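Long-range contact in diguanylate cyclase (Xanthomonas campestris pv. campestris, PDB 5H5O), which binds cyclic GMP through a cyclic nucleotide-binding domain, the part described here, and probably makes cyclic di-GMP from two GTP molecules: residues Phe40-Gly45 against Ser88-Leu93. Sequence-based numbering, arbitrary orientation.
Sequences FIVVTG and SRLIEL
Ile41 and Ile91 pair across two antiparallel neighbours in the beta-roll of a cyclic nucleotide-binding domain, where strand 88-93 lies between 39-44 and 19-23. Their backbones exchange two hydrogen bonds, Ile41 N to Ile91 O (2.8 Å) and Ile91 N to Ile41 O (2.7 Å). Farther along, a classic beta bulge shifts the register: Val43 N and Thr44 N converge on Arg89 O from the same face of its plane, at 2.9 and 3.2 Å, and Arg89 N returns a bond to Thr44 O. Gly45 follows with a positive phi, which glycine readily accepts, its CA against Ser88 OG.

Beta-branched Ile41 and Ile91 suit their extended backbone and lie side by side against helix 8-17. Val43, short and branched at the bulge, packs CG1 on Ile91 CD1 at 3.6 Å, the two side chains crossing nearly at right angles. Phe40, Val42, Leu90 and Glu92 share the other face, where Phe40 and Leu90 meet Leu29 in the roll interior; the Phe40 ring also touches Arg78, a cyclic GMP-binding residue.

Glu92 CB and CG, the latter anti to the backbone N (chi1 177°), lie along the ring, while Arg21 meets the carboxylate's charge in a salt bridge. Glu92 OE1 meets the ring edge in plane, 3.4 Å from Phe40 CE1.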
loop_
_atom_site.group_PDB
_atom_site.type_symbol
_atom_site.label_atom_id
_atom_site.label_comp_id
_atom_site.label_asym_id
_atom_site.label_seq_id
_atom_site.Cartn_x
_atom_site.Cartn_y
_atom_site.Cartn_z
ATOM N N PHE A 40 -1.427 13.486 -7.148
ATOM C CA PHE A 40 -2.305 14.214 -8.057
ATOM C C PHE A 40 -3.520 13.412 -8.489
ATOM O O PHE A 40 -3.441 12.203 -8.676
ATOM C CB PHE A 40 -1.523 14.625 -9.300
ATOM C CG PHE A 40 -0.385 15.542 -9.008
ATOM C CD1 PHE A 40 -0.594 16.912 -8.916
ATOM C CD2 PHE A 40 0.896 15.041 -8.807
ATOM C CE1 PHE A 40 0.462 17.769 -8.636
ATOM C CE2 PHE A 40 1.949 15.889 -8.529
ATOM C CZ PHE A 40 1.734 17.254 -8.438
ATOM N N ILE A 41 -4.645 14.095 -8.673
ATOM C CA ILE A 41 -5.787 13.475 -9.338
ATOM C C ILE A 41 -6.156 14.241 -10.618
ATOM O O ILE A 41 -6.351 15.469 -10.596
ATOM C CB ILE A 41 -7.018 13.374 -8.401
ATOM C CG1 ILE A 41 -6.638 12.716 -7.060
ATOM C CG2 ILE A 41 -8.123 12.619 -9.089
ATOM C CD1 ILE A 41 -7.501 13.151 -5.869
ATOM N N VAL A 42 -6.233 13.522 -11.733
ATOM C CA VAL A 42 -6.703 14.120 -12.981
ATOM C C VAL A 42 -8.206 14.417 -12.890
ATOM O O VAL A 42 -9.003 13.531 -12.565
ATOM C CB VAL A 42 -6.461 13.184 -14.188
ATOM C CG1 VAL A 42 -6.757 13.906 -15.525
ATOM C CG2 VAL A 42 -5.020 12.622 -14.176
ATOM N N VAL A 43 -8.614 15.651 -13.176
ATOM C CA VAL A 43 -10.058 15.904 -13.307
ATOM C C VAL A 43 -10.475 16.336 -14.718
ATOM O O VAL A 43 -11.627 16.193 -15.091
ATOM C CB VAL A 43 -10.606 16.878 -12.251
ATOM C CG1 VAL A 43 -10.259 16.386 -10.819
ATOM C CG2 VAL A 43 -10.104 18.283 -12.496
ATOM N N THR A 44 -9.539 16.862 -15.499
ATOM C CA THR A 44 -9.789 17.088 -16.909
ATOM C C THR A 44 -8.533 16.760 -17.680
ATOM O O THR A 44 -7.433 16.924 -17.158
ATOM C CB THR A 44 -10.152 18.565 -17.227
ATOM O OG1 THR A 44 -8.961 19.307 -17.481
ATOM C CG2 THR A 44 -10.884 19.223 -16.082
ATOM N N GLY A 45 -8.698 16.293 -18.916
ATOM C CA GLY A 45 -7.576 16.079 -19.810
ATOM C C GLY A 45 -6.929 14.722 -19.588
ATOM O O GLY A 45 -7.609 13.728 -19.320
ATOM N N SER A 88 -4.732 20.132 -19.239
ATOM C CA SER A 88 -5.295 19.283 -18.204
ATOM C C SER A 88 -5.512 20.051 -16.920
ATOM O O SER A 88 -4.898 21.092 -16.691
ATOM C CB SER A 88 -4.367 18.089 -17.945
ATOM O OG SER A 88 -4.403 17.197 -19.035
ATOM N N ARG A 89 -6.388 19.535 -16.071
ATOM C CA ARG A 89 -6.560 20.124 -14.751
ATOM C C ARG A 89 -6.451 19.004 -13.740
ATOM O O ARG A 89 -6.939 17.896 -13.978
ATOM C CB ARG A 89 -7.913 20.820 -14.615
ATOM C CG ARG A 89 -8.072 22.089 -15.417
ATOM C CD ARG A 89 -9.497 22.577 -15.292
ATOM N NE ARG A 89 -9.604 24.007 -15.514
ATOM C CZ ARG A 89 -10.755 24.664 -15.570
ATOM N NH1 ARG A 89 -11.894 24.004 -15.418
ATOM N NH2 ARG A 89 -10.761 25.974 -15.784
ATOM N N LEU A 90 -5.820 19.312 -12.609
ATOM C CA LEU A 90 -5.480 18.319 -11.605
ATOM C C LEU A 90 -5.870 18.793 -10.226
ATOM O O LEU A 90 -5.836 19.993 -9.940
ATOM C CB LEU A 90 -3.972 18.079 -11.603
ATOM C CG LEU A 90 -3.246 17.749 -12.908
ATOM C CD1 LEU A 90 -1.760 17.595 -12.662
ATOM C CD2 LEU A 90 -3.786 16.479 -13.513
ATOM N N ILE A 91 -6.232 17.847 -9.364
ATOM C CA ILE A 91 -6.190 18.104 -7.924
ATOM C C ILE A 91 -4.773 17.804 -7.445
ATOM O O ILE A 91 -4.234 16.721 -7.693
ATOM C CB ILE A 91 -7.164 17.211 -7.146
ATOM C CG1 ILE A 91 -8.613 17.537 -7.536
ATOM C CG2 ILE A 91 -6.942 17.361 -5.618
ATOM C CD1 ILE A 91 -9.551 16.373 -7.287
ATOM N N GLU A 92 -4.162 18.777 -6.784
ATOM C CA GLU A 92 -2.848 18.590 -6.188
ATOM C C GLU A 92 -2.984 18.495 -4.668
ATOM O O GLU A 92 -3.483 19.413 -4.021
ATOM C CB GLU A 92 -1.936 19.737 -6.583
ATOM C CG GLU A 92 -0.548 19.717 -5.969
ATOM C CD GLU A 92 0.275 20.920 -6.405
ATOM O OE1 GLU A 92 0.548 21.061 -7.613
ATOM O OE2 GLU A 92 0.641 21.729 -5.535
ATOM N N LEU A 93 -2.535 17.373 -4.109
ATOM C CA LEU A 93 -2.658 17.113 -2.680
ATOM C C LEU A 93 -1.273 17.007 -2.032
ATOM O O LEU A 93 -0.520 16.076 -2.304
ATOM C CB LEU A 93 -3.444 15.822 -2.491
ATOM C CG LEU A 93 -4.315 15.488 -1.274
ATOM C CD1 LEU A 93 -3.537 14.712 -0.285
ATOM C CD2 LEU A 93 -5.015 16.693 -0.622
#